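Local atomic coordinates of protein Pcdhgb2 (Mus musculus, PDB entry 5SZR), a protein that probably mediates calcium-dependent cell adhesion and may help establish and maintain specific neuronal connections in the brain, the part here being extracellular cadherin domains 3-6. Residues E49-E52 against R53-L57; L70-E73 against T74-Y78; F215-A218 against S219-V222; P261-L264 against S265-S269. All coordinates share one frame; numbering follows the deposited sequence.

Contact 1 of 4, residues E49-E52 against R53-L57; sequences EQVE and RIFNL. With EDO (1,2-ethanediol), chain B.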
loop_
_atom_site.group_PDB
_atom_site.type_symbol
_atom_site.label_atom_id
_atom_site.label_comp_id
_atom_site.label_asym_id
_atom_site.label_seq_id
_atom_site.Cartn_x
_atom_site.Cartn_y
_atom_site.Cartn_z
ATOM N N GLU A 49 39.119 2.991 -57.543
ATOM C CA GLU A 49 37.975 2.267 -58.087
ATOM C C GLU A 49 36.673 3.014 -57.830
ATOM O O GLU A 49 35.771 3.015 -58.677
ATOM C CB GLU A 49 37.916 0.863 -57.488
ATOM C CG GLU A 49 36.638 0.114 -57.808
ATOM C CD GLU A 49 36.576 -1.240 -57.136
ATOM O OE1 GLU A 49 37.486 -1.545 -56.338
ATOM O OE2 GLU A 49 35.621 -1.996 -57.411
ATOM N N GLN A 50 36.559 3.666 -56.673
ATOM C CA GLN A 50 35.334 4.386 -56.351
ATOM C C GLN A 50 35.137 5.619 -57.226
ATOM O O GLN A 50 33.997 6.059 -57.399
ATOM C CB GLN A 50 35.326 4.772 -54.872
ATOM C CG GLN A 50 35.470 3.581 -53.946
ATOM C CD GLN A 50 34.561 2.430 -54.340
ATOM O OE1 GLN A 50 35.013 1.294 -54.496
ATOM N NE2 GLN A 50 33.271 2.717 -54.496
ATOM N N VAL A 51 36.213 6.181 -57.781
ATOM C CA VAL A 51 36.060 7.273 -58.742
ATOM C C VAL A 51 35.249 6.803 -59.945
ATOM O O VAL A 51 34.286 7.458 -60.364
ATOM C CB VAL A 51 37.435 7.818 -59.169
ATOM C CG1 VAL A 51 37.294 8.728 -60.384
ATOM C CG2 VAL A 51 38.097 8.567 -58.023
ATOM N N GLU A 52 35.631 5.656 -60.518
ATOM C CA GLU A 52 34.891 5.102 -61.645
ATOM C C GLU A 52 33.445 4.794 -61.276
ATOM O O GLU A 52 32.579 4.742 -62.154
ATOM C CB GLU A 52 35.579 3.832 -62.148
ATOM C CG GLU A 52 36.924 4.051 -62.819
ATOM C CD GLU A 52 36.797 4.477 -64.272
ATOM O OE1 GLU A 52 35.686 4.869 -64.690
ATOM O OE2 GLU A 52 37.812 4.415 -64.999
ATOM N N ARG A 53 33.167 4.589 -59.988
ATOM C CA ARG A 53 31.853 4.176 -59.523
ATOM C C ARG A 53 30.973 5.340 -59.085
ATOM O O ARG A 53 29.761 5.162 -58.929
ATOM C CB ARG A 53 32.009 3.187 -58.360
ATOM C CG ARG A 53 30.925 2.133 -58.283
ATOM C CD ARG A 53 31.505 0.777 -57.905
ATOM N NE ARG A 53 32.768 0.484 -58.590
ATOM C CZ ARG A 53 32.885 0.193 -59.886
ATOM N NH1 ARG A 53 34.079 -0.068 -60.405
ATOM N NH2 ARG A 53 31.814 0.169 -60.669
ATOM N N ILE A 54 31.546 6.522 -58.898
ATOM C CA ILE A 54 30.820 7.683 -58.407
ATOM C C ILE A 54 30.663 8.751 -59.485
ATOM O O ILE A 54 29.612 9.391 -59.577
ATOM C CB ILE A 54 31.526 8.258 -57.156
ATOM C CG1 ILE A 54 31.403 7.296 -55.974
ATOM C CG2 ILE A 54 30.982 9.633 -56.795
ATOM C CD1 ILE A 54 29.986 7.147 -55.462
ATOM N N PHE A 55 31.689 8.952 -60.310
ATOM C CA PHE A 55 31.706 10.032 -61.284
ATOM C C PHE A 55 31.625 9.500 -62.710
ATOM O O PHE A 55 32.108 8.405 -63.019
ATOM C CB PHE A 55 32.971 10.887 -61.138
ATOM C CG PHE A 55 33.136 11.497 -59.782
ATOM C CD1 PHE A 55 32.515 12.691 -59.467
ATOM C CD2 PHE A 55 33.914 10.875 -58.822
ATOM C CE1 PHE A 55 32.665 13.256 -58.216
ATOM C CE2 PHE A 55 34.071 11.434 -57.568
ATOM C CZ PHE A 55 33.444 12.627 -57.263
ATOM N N ASN A 56 31.010 10.300 -63.580
ATOM C CA ASN A 56 30.918 10.011 -65.004
ATOM C C ASN A 56 31.635 11.109 -65.777
ATOM O O ASN A 56 31.349 12.296 -65.587
ATOM C CB ASN A 56 29.459 9.905 -65.452
ATOM C CG ASN A 56 29.325 9.690 -66.943
ATOM O OD1 ASN A 56 29.201 10.646 -67.712
ATOM N ND2 ASN A 56 29.349 8.430 -67.364
ATOM N N LEU A 57 32.570 10.712 -66.635
ATOM C CA LEU A 57 33.337 11.640 -67.456
ATOM C C LEU A 57 32.919 11.479 -68.911
ATOM O O LEU A 57 33.104 10.406 -69.499
ATOM C CB LEU A 57 34.839 11.400 -67.297
ATOM C CG LEU A 57 35.745 12.145 -68.283
ATOM C CD1 LEU A 57 35.522 13.647 -68.190
ATOM C CD2 LEU A 57 37.210 11.806 -68.044
HETATM C C1 EDO B . 43.283 0.998 -56.395
HETATM O O1 EDO B . 43.362 2.045 -55.422
HETATM C C2 EDO B . 41.837 0.556 -56.569
HETATM O O2 EDO B . 41.068 1.652 -57.075
#

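Contact 2 of 4, residues L70-E73 against T74-Y78; sequences LDFE and TAKSY. With CA (calcium ion), chain J; CA (calcium ion), chain K.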
loop_
_atom_site.group_PDB
_atom_site.type_symbol
_atom_site.label_atom_id
_atom_site.label_comp_id
_atom_site.label_asym_id
_atom_site.label_seq_id
_atom_site.Cartn_x
_atom_site.Cartn_y
_atom_site.Cartn_z
ATOM N N LEU A 70 26.579 10.506 -52.770
ATOM C CA LEU A 70 27.774 10.723 -51.974
ATOM C C LEU A 70 27.504 10.352 -50.515
ATOM O O LEU A 70 26.372 10.053 -50.117
ATOM C CB LEU A 70 28.244 12.172 -52.100
ATOM C CG LEU A 70 28.519 12.648 -53.536
ATOM C CD1 LEU A 70 29.053 14.078 -53.578
ATOM C CD2 LEU A 70 29.477 11.702 -54.242
ATOM N N ASP A 71 28.573 10.358 -49.716
ATOM C CA ASP A 71 28.479 10.071 -48.290
ATOM C C ASP A 71 29.783 10.476 -47.611
ATOM O O ASP A 71 30.798 9.784 -47.740
ATOM C CB ASP A 71 28.173 8.591 -48.040
ATOM C CG ASP A 71 28.086 8.243 -46.564
ATOM O OD1 ASP A 71 27.892 9.150 -45.733
ATOM O OD2 ASP A 71 28.202 7.041 -46.236
ATOM N N PHE A 72 29.759 11.604 -46.893
ATOM C CA PHE A 72 30.955 12.103 -46.219
ATOM C C PHE A 72 31.501 11.090 -45.222
ATOM O O PHE A 72 32.716 11.017 -45.010
ATOM C CB PHE A 72 30.633 13.423 -45.524
ATOM C CG PHE A 72 31.784 14.006 -44.750
ATOM C CD1 PHE A 72 32.696 14.845 -45.371
ATOM C CD2 PHE A 72 31.939 13.740 -43.396
ATOM C CE1 PHE A 72 33.747 15.392 -44.662
ATOM C CE2 PHE A 72 32.992 14.284 -42.684
ATOM C CZ PHE A 72 33.896 15.114 -43.317
ATOM N N GLU A 73 30.624 10.301 -44.603
ATOM C CA GLU A 73 31.071 9.322 -43.624
ATOM C C GLU A 73 31.841 8.175 -44.271
ATOM O O GLU A 73 32.601 7.489 -43.578
ATOM C CB GLU A 73 29.868 8.787 -42.834
ATOM C CG GLU A 73 29.345 9.731 -41.740
ATOM C CD GLU A 73 28.875 11.086 -42.271
ATOM O OE1 GLU A 73 28.116 11.117 -43.261
ATOM O OE2 GLU A 73 29.269 12.122 -41.693
ATOM N N THR A 74 31.667 7.957 -45.575
ATOM C CA THR A 74 32.373 6.915 -46.311
ATOM C C THR A 74 33.616 7.437 -47.027
ATOM O O THR A 74 34.659 6.775 -47.018
ATOM C CB THR A 74 31.437 6.268 -47.339
ATOM O OG1 THR A 74 30.270 5.771 -46.681
ATOM C CG2 THR A 74 32.132 5.116 -48.050
ATOM N N ALA A 75 33.533 8.612 -47.645
ATOM C CA ALA A 75 34.683 9.192 -48.327
ATOM C C ALA A 75 34.600 10.706 -48.231
ATOM O O ALA A 75 33.589 11.300 -48.620
ATOM C CB ALA A 75 34.741 8.747 -49.792
ATOM N N LYS A 76 35.661 11.324 -47.715
ATOM C CA LYS A 76 35.715 12.771 -47.572
ATOM C C LYS A 76 36.296 13.483 -48.789
ATOM O O LYS A 76 36.156 14.707 -48.891
ATOM C CB LYS A 76 36.531 13.149 -46.332
ATOM C CG LYS A 76 35.952 12.628 -45.035
ATOM C CD LYS A 76 36.805 13.043 -43.851
ATOM C CE LYS A 76 36.390 12.315 -42.595
ATOM N NZ LYS A 76 37.420 12.454 -41.529
ATOM N N SER A 77 36.936 12.764 -49.709
ATOM C CA SER A 77 37.570 13.420 -50.847
ATOM C C SER A 77 37.792 12.414 -51.966
ATOM O O SER A 77 37.891 11.206 -51.735
ATOM C CB SER A 77 38.898 14.076 -50.450
ATOM O OG SER A 77 39.837 13.107 -50.022
ATOM N N TYR A 78 37.873 12.938 -53.188
ATOM C CA TYR A 78 38.150 12.147 -54.377
ATOM C C TYR A 78 39.213 12.838 -55.219
ATOM O O TYR A 78 39.200 14.064 -55.373
ATOM C CB TYR A 78 36.892 11.936 -55.228
ATOM C CG TYR A 78 35.780 11.174 -54.541
ATOM C CD1 TYR A 78 35.734 9.788 -54.581
ATOM C CD2 TYR A 78 34.763 11.846 -53.873
ATOM C CE1 TYR A 78 34.708 9.088 -53.954
ATOM C CE2 TYR A 78 33.738 11.161 -53.252
ATOM C CZ TYR A 78 33.717 9.782 -53.293
ATOM O OH TYR A 78 32.697 9.099 -52.681
HETATM CA CA CA J . 26.362 10.667 -44.775
HETATM CA CA CA K . 27.315 13.398 -42.429
HETATM O O HOH W 1 31.547 10.935 -50.586
HETATM O O HOH W 2 25.433 8.452 -43.450
HETATM O O HOH W 3 25.010 10.024 -46.549
#

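Contact 3 of 4, residues F215-A218 against S219-V222; sequences FHQA and SYLV. With MAN (alpha-D-mannopyranose), chain Y; EDO (1,2-ethanediol), chain Z.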
loop_
_atom_site.group_PDB
_atom_site.type_symbol
_atom_site.label_atom_id
_atom_site.label_comp_id
_atom_site.label_asym_id
_atom_site.label_seq_id
_atom_site.Cartn_x
_atom_site.Cartn_y
_atom_site.Cartn_z
ATOM N N PHE A 215 -2.983 -1.098 13.275
ATOM C CA PHE A 215 -4.264 -1.721 13.580
ATOM C C PHE A 215 -5.413 -0.891 13.023
ATOM O O PHE A 215 -5.358 0.340 12.975
ATOM C CB PHE A 215 -4.438 -1.903 15.088
ATOM C CG PHE A 215 -3.722 -3.104 15.642
ATOM C CD1 PHE A 215 -2.485 -2.973 16.251
ATOM C CD2 PHE A 215 -4.288 -4.365 15.550
ATOM C CE1 PHE A 215 -1.828 -4.083 16.765
ATOM C CE2 PHE A 215 -3.637 -5.473 16.052
ATOM C CZ PHE A 215 -2.407 -5.333 16.665
ATOM N N HIS A 216 -6.470 -1.590 12.602
ATOM C CA HIS A 216 -7.616 -0.930 11.985
ATOM C C HIS A 216 -8.354 -0.029 12.975
ATOM O O HIS A 216 -9.006 0.938 12.562
ATOM C CB HIS A 216 -8.551 -1.991 11.399
ATOM C CG HIS A 216 -9.658 -1.438 10.557
ATOM N ND1 HIS A 216 -9.544 -1.271 9.194
ATOM C CD2 HIS A 216 -10.910 -1.037 10.882
ATOM C CE1 HIS A 216 -10.672 -0.779 8.717
ATOM N NE2 HIS A 216 -11.518 -0.627 9.719
ATOM N N GLN A 217 -8.257 -0.319 14.276
ATOM C CA GLN A 217 -8.809 0.532 15.324
ATOM C C GLN A 217 -7.711 0.956 16.293
ATOM O O GLN A 217 -6.724 0.243 16.490
ATOM C CB GLN A 217 -9.923 -0.181 16.109
ATOM C CG GLN A 217 -11.033 -0.733 15.241
ATOM C CD GLN A 217 -12.122 -1.412 16.043
ATOM O OE1 GLN A 217 -12.149 -1.334 17.275
ATOM N NE2 GLN A 217 -13.036 -2.079 15.346
ATOM N N ALA A 218 -7.904 2.124 16.911
ATOM C CA ALA A 218 -6.944 2.621 17.892
ATOM C C ALA A 218 -6.966 1.799 19.176
ATOM O O ALA A 218 -5.945 1.701 19.869
ATOM C CB ALA A 218 -7.231 4.089 18.202
ATOM N N SER A 219 -8.113 1.221 19.515
ATOM C CA SER A 219 -8.238 0.321 20.653
ATOM C C SER A 219 -9.501 -0.502 20.453
ATOM O O SER A 219 -10.310 -0.226 19.564
ATOM C CB SER A 219 -8.278 1.081 21.982
ATOM O OG SER A 219 -9.423 1.904 22.054
ATOM N N TYR A 220 -9.660 -1.523 21.291
ATOM C CA TYR A 220 -10.742 -2.484 21.140
ATOM C C TYR A 220 -11.514 -2.611 22.445
ATOM O O TYR A 220 -10.927 -2.891 23.496
ATOM C CB TYR A 220 -10.206 -3.853 20.706
ATOM C CG TYR A 220 -9.734 -3.905 19.263
ATOM C CD1 TYR A 220 -10.602 -4.275 18.241
ATOM C CD2 TYR A 220 -8.423 -3.593 18.925
ATOM C CE1 TYR A 220 -10.175 -4.330 16.922
ATOM C CE2 TYR A 220 -7.990 -3.647 17.614
ATOM C CZ TYR A 220 -8.868 -4.014 16.616
ATOM O OH TYR A 220 -8.432 -4.070 15.310
ATOM N N LEU A 221 -12.825 -2.406 22.370
ATOM C CA LEU A 221 -13.743 -2.629 23.482
ATOM C C LEU A 221 -14.660 -3.780 23.086
ATOM O O LEU A 221 -15.427 -3.667 22.123
ATOM C CB LEU A 221 -14.534 -1.362 23.798
ATOM C CG LEU A 221 -15.461 -1.431 25.012
ATOM C CD1 LEU A 221 -14.654 -1.713 26.270
ATOM C CD2 LEU A 221 -16.247 -0.142 25.156
ATOM N N VAL A 222 -14.572 -4.889 23.815
ATOM C CA VAL A 222 -15.264 -6.122 23.460
ATOM C C VAL A 222 -16.251 -6.477 24.563
ATOM O O VAL A 222 -15.932 -6.358 25.751
ATOM C CB VAL A 222 -14.263 -7.272 23.229
ATOM C CG1 VAL A 222 -14.986 -8.534 22.777
ATOM C CG2 VAL A 222 -13.213 -6.855 22.211
HETATM C C1 MAN Y . -8.354 -6.525 8.751
HETATM C C2 MAN Y . -7.925 -7.717 7.881
HETATM C C3 MAN Y . -6.575 -7.429 7.224
HETATM C C4 MAN Y . -6.561 -6.068 6.512
HETATM C C5 MAN Y . -7.071 -4.944 7.430
HETATM C C6 MAN Y . -7.270 -3.640 6.672
HETATM O O2 MAN Y . -8.837 -7.929 6.794
HETATM O O3 MAN Y . -6.212 -8.451 6.297
HETATM O O4 MAN Y . -5.231 -5.766 6.122
HETATM O O5 MAN Y . -8.347 -5.310 8.025
HETATM O O6 MAN Y . -7.520 -2.600 7.612
HETATM C C1 EDO Z . -14.377 -1.328 19.635
HETATM O O1 EDO Z . -13.931 -0.242 20.457
HETATM C C2 EDO Z . -15.622 -0.906 18.863
HETATM O O2 EDO Z . -15.710 -1.650 17.640
#

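Contact 4 of 4, residues P261-L264 against S265-S269; sequences PRAL and SSFVS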
loop_
_atom_site.group_PDB
_atom_site.type_symbol
_atom_site.label_atom_id
_atom_site.label_comp_id
_atom_site.label_asym_id
_atom_site.label_seq_id
_atom_site.Cartn_x
_atom_site.Cartn_y
_atom_site.Cartn_z
ATOM N N PRO A 261 -0.109 -13.230 35.151
ATOM C CA PRO A 261 0.584 -13.690 33.935
ATOM C C PRO A 261 0.540 -15.195 33.746
ATOM O O PRO A 261 0.527 -15.667 32.601
ATOM C CB PRO A 261 2.021 -13.189 34.138
ATOM C CG PRO A 261 1.908 -12.081 35.138
ATOM C CD PRO A 261 0.785 -12.480 36.049
ATOM N N ARG A 262 0.513 -15.966 34.837
ATOM C CA ARG A 262 0.459 -17.418 34.727
ATOM C C ARG A 262 -0.925 -17.920 34.341
ATOM O O ARG A 262 -1.062 -19.084 33.950
ATOM C CB ARG A 262 0.898 -18.062 36.044
ATOM N N ALA A 263 -1.949 -17.073 34.435
ATOM C CA ALA A 263 -3.310 -17.455 34.092
ATOM C C ALA A 263 -3.827 -16.757 32.842
ATOM O O ALA A 263 -4.994 -16.944 32.486
ATOM C CB ALA A 263 -4.251 -17.168 35.267
ATOM N N LEU A 264 -2.995 -15.960 32.169
ATOM C CA LEU A 264 -3.452 -15.237 30.984
ATOM C C LEU A 264 -3.913 -16.202 29.898
ATOM O O LEU A 264 -4.981 -16.018 29.301
ATOM C CB LEU A 264 -2.336 -14.324 30.466
ATOM C CG LEU A 264 -2.594 -13.383 29.280
ATOM C CD1 LEU A 264 -2.252 -14.044 27.947
ATOM C CD2 LEU A 264 -4.030 -12.870 29.279
ATOM N N SER A 265 -3.118 -17.239 29.629
ATOM C CA SER A 265 -3.492 -18.219 28.616
ATOM C C SER A 265 -4.809 -18.903 28.955
ATOM O O SER A 265 -5.527 -19.352 28.053
ATOM C CB SER A 265 -2.378 -19.255 28.457
ATOM O OG SER A 265 -2.715 -20.230 27.485
ATOM N N SER A 266 -5.147 -18.979 30.241
ATOM C CA SER A 266 -6.388 -19.611 30.663
ATOM C C SER A 266 -7.617 -18.755 30.387
ATOM O O SER A 266 -8.739 -19.256 30.525
ATOM C CB SER A 266 -6.317 -19.947 32.153
ATOM O OG SER A 266 -7.513 -20.566 32.588
ATOM N N PHE A 267 -7.444 -17.490 30.006
ATOM C CA PHE A 267 -8.566 -16.596 29.734
ATOM C C PHE A 267 -8.771 -16.361 28.242
ATOM O O PHE A 267 -9.855 -16.624 27.709
ATOM C CB PHE A 267 -8.365 -15.255 30.451
ATOM C CG PHE A 267 -8.763 -15.277 31.898
ATOM C CD1 PHE A 267 -9.903 -14.618 32.324
ATOM C CD2 PHE A 267 -8.003 -15.961 32.827
ATOM C CE1 PHE A 267 -10.274 -14.638 33.657
ATOM C CE2 PHE A 267 -8.369 -15.984 34.159
ATOM C CZ PHE A 267 -9.505 -15.321 34.575
ATOM N N VAL A 268 -7.750 -15.853 27.556
ATOM C CA VAL A 268 -7.875 -15.448 26.163
ATOM C C VAL A 268 -6.613 -15.824 25.401
ATOM O O VAL A 268 -5.521 -15.923 25.969
ATOM C CB VAL A 268 -8.149 -13.935 26.025
ATOM C CG1 VAL A 268 -9.545 -13.594 26.537
ATOM C CG2 VAL A 268 -7.093 -13.143 26.774
ATOM N N SER A 269 -6.784 -16.042 24.100
ATOM C CA SER A 269 -5.683 -16.225 23.169
ATOM C C SER A 269 -6.065 -15.555 21.860
ATOM O O SER A 269 -7.221 -15.177 21.648
ATOM C CB SER A 269 -5.369 -17.706 22.939
ATOM O OG SER A 269 -6.428 -18.330 22.235
#

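Contact 1 of 4, residues E49-E52 against R53-L57
V51 O takes the backbone N-H groups of I54 and F55 at the end of the short helix 49-54. F55 N comes in at 3.0 Å from V51 O with a nearly straight N-H (167°), tilted only slightly from the carbonyl plane. I54 N, 3.2 Å from V51 O, stands well above that plane. Just before these, R53 N makes weak bonds to E49 O and Q50 O, both poorly aligned. F55 is the first residue to leave helical geometry, and strand 55-57 begins there. Among the charged groups, E49 and R53 form a long salt bridge, E49 OE2 lying 3.9 Å from R53 NH1 with carboxylate and guanidinium planes 81° apart. E49 CG, anti to the backbone N (chi1 170°), meets the guanidinium at its edge, 3.7 Å from R53 NH1. The bridge lies at the surface and is consistent with a loose electrostatic pairing. Apolar contact is made on the buried side, where V51 CG1 lies 4.3 Å from F55 CD2, while V51 O sits at the edge of the F55 ring. Here the helix end joins the two sheets of a cadherin domain: V51 and F55 rest on L80 of strand 77-85, the F55 ring packs edge-to-face with Y78, and backbone bonds of I54 to K67 and of N56 to T65 tie the chain alongside strand 63-66.

Contact 2 of 4, residues L70-E73 against T74-Y78
D71 and T74 meet through their side chains beside a calcium ion, T74 OG1 donating a very short bond of 2.5 Å to D71 OD2. The other carboxylate oxygen, D71 OD1, binds that calcium at 2.4 Å, and E73 OE1 binds it too. E73 also grips a second calcium with both OE1 and OE2, so that OE1 bridges the two ions. Two waters take further places on the first ion, and E16 and D105 complete its protein ligands; D102, E103 O and D138 join E16, E73 and D105 at the second. D71 OD1 additionally accepts from E73 N, met from above the carboxylate plane, which makes an Asx turn. This is the calcium-binding DXE motif of a cadherin repeat, at the junction with the next domain. Behind it D71 O receives two backbone N-H groups: A75 N at 3.0 Å from D71 O, almost straight (170°), and T74 N from above the carbonyl plane. Next outward, the extended K76 chain runs over one face of the F72 ring, K76 CG lying 3.8 Å from the ring centroid as a CH-pi contact. With CG anti to the backbone N (chi1 178°), F72 also reaches I100, D102 and S139. An alanine in place of F72 is likely to leave the K76 methylenes without their aromatic support and open a gap against I100. Farther back, a water accepts from D71 N, donates to A75 O and lies 3.0 Å from Y78 OH, while L70 CD2 touches Y78 CE2 at 4.4 Å.

Contact 3 of 4, residues F215-A218 against S219-V222
Y220 turns its ring back under the preceding loop, so that one face meets Q217 and the rim meets F215. The packed side is apolar: F215 CD2 lies 4.3 Å from Y220 CE2, near the plane of the tyrosine ring and at its edge, and the two side chains cross at about a right angle. Over the face, Q217 CB stands 4.2 Å from the Y220 ring centroid, 19° off the ring normal, a CH-pi contact. With CG anti to the carbonyl carbon (chi1 -73°), Y220 lies beneath Q217, and its OH makes a weak hydrogen bond with S238 N. In this cadherin domain the loop carries the chain from strand 214-215 of one sheet to strand 219-225 of the other, and F215 and Y220 both enter the space between the sheets, against V237 and V309. Replacing Y220 by an alanine would probably leave Q217 and F215 without their aromatic partner and S238 N without its hydroxyl mate. The outer side is looser. H216 points from the loop to the mannose of a protein-linked glycan, H216 ND1 and mannose O6 sharing a hydrogen bond of 2.9 Å in which either may donate. Farther along, L221 N makes a weak bond to O1 of an ethanediol, probably from the crystallisation liquor, at the exposed surface.

Contact 4 of 4, residues P261-L264 against S265-S269
L264 O is gripped by two backbone N-H groups that close a tight turn ahead of strand 268-270. F267 N lies 3.0 Å from L264 O with a fairly straight N-H (161°), but approaches from above the carbonyl plane. V268 N is longer, 3.3 Å from L264 O, yet sits almost on the extension of the carbonyl bond (174°). The two donors therefore use different directions round the same oxygen, one from over the plane and one from beyond its end. One residue earlier the pattern weakens: S266 N reaches A263 O at 3.0 Å with a weak, bent N-H. The same oxygen lies at the edge of the F267 ring, close to its plane, with F267 CD2 3.2 Å from A263 O. F267 CG is anti to the carbonyl carbon (chi1 -82°), which brings the ring edge back along A263, whose CB is 4.4 Å from F267 CE2. Apolar packing continues on the buried side, where the CD2 branch of L264 meets the CG2 methyl of V268 at 4.0 Å, the two side chains set at a slant to one another. The polar end of S266 turns to R281, which also makes a cation-pi contact with the F267 ring and so holds two residues of the turn. This turn links strand 250-257 to strand 268-270 in its cadherin domain: L264 and V268 press on I254 and on L293 of strand 290-299, while F267 and S269 pair through their backbones with Q280 and F278.

How the contacts relate
All four contacts are local turns in cadherin domains. Contacts 1 and 2 belong to one domain and touch: F55 CE2 comes to 3.5 Å from Y78 CG and I54 CG2 to 3.6 Å from L70 CD2, joining the helix end to L70, just before the calcium ligands, and to strand 77-85. Contacts 3 and 4 lie about 20 Å apart between centres without touching, far along the rod from the first pair. Contacts 1 and 3 are partly buried, with aromatic rings inward and polar groups outward; contacts 2 and 4 lie nearer the surface. Contacts 1, 2 and 4 each place two N-H groups on one carbonyl oxygen, whereas contact 3 relies on ring packing, and metal binding belongs to contact 2 alone.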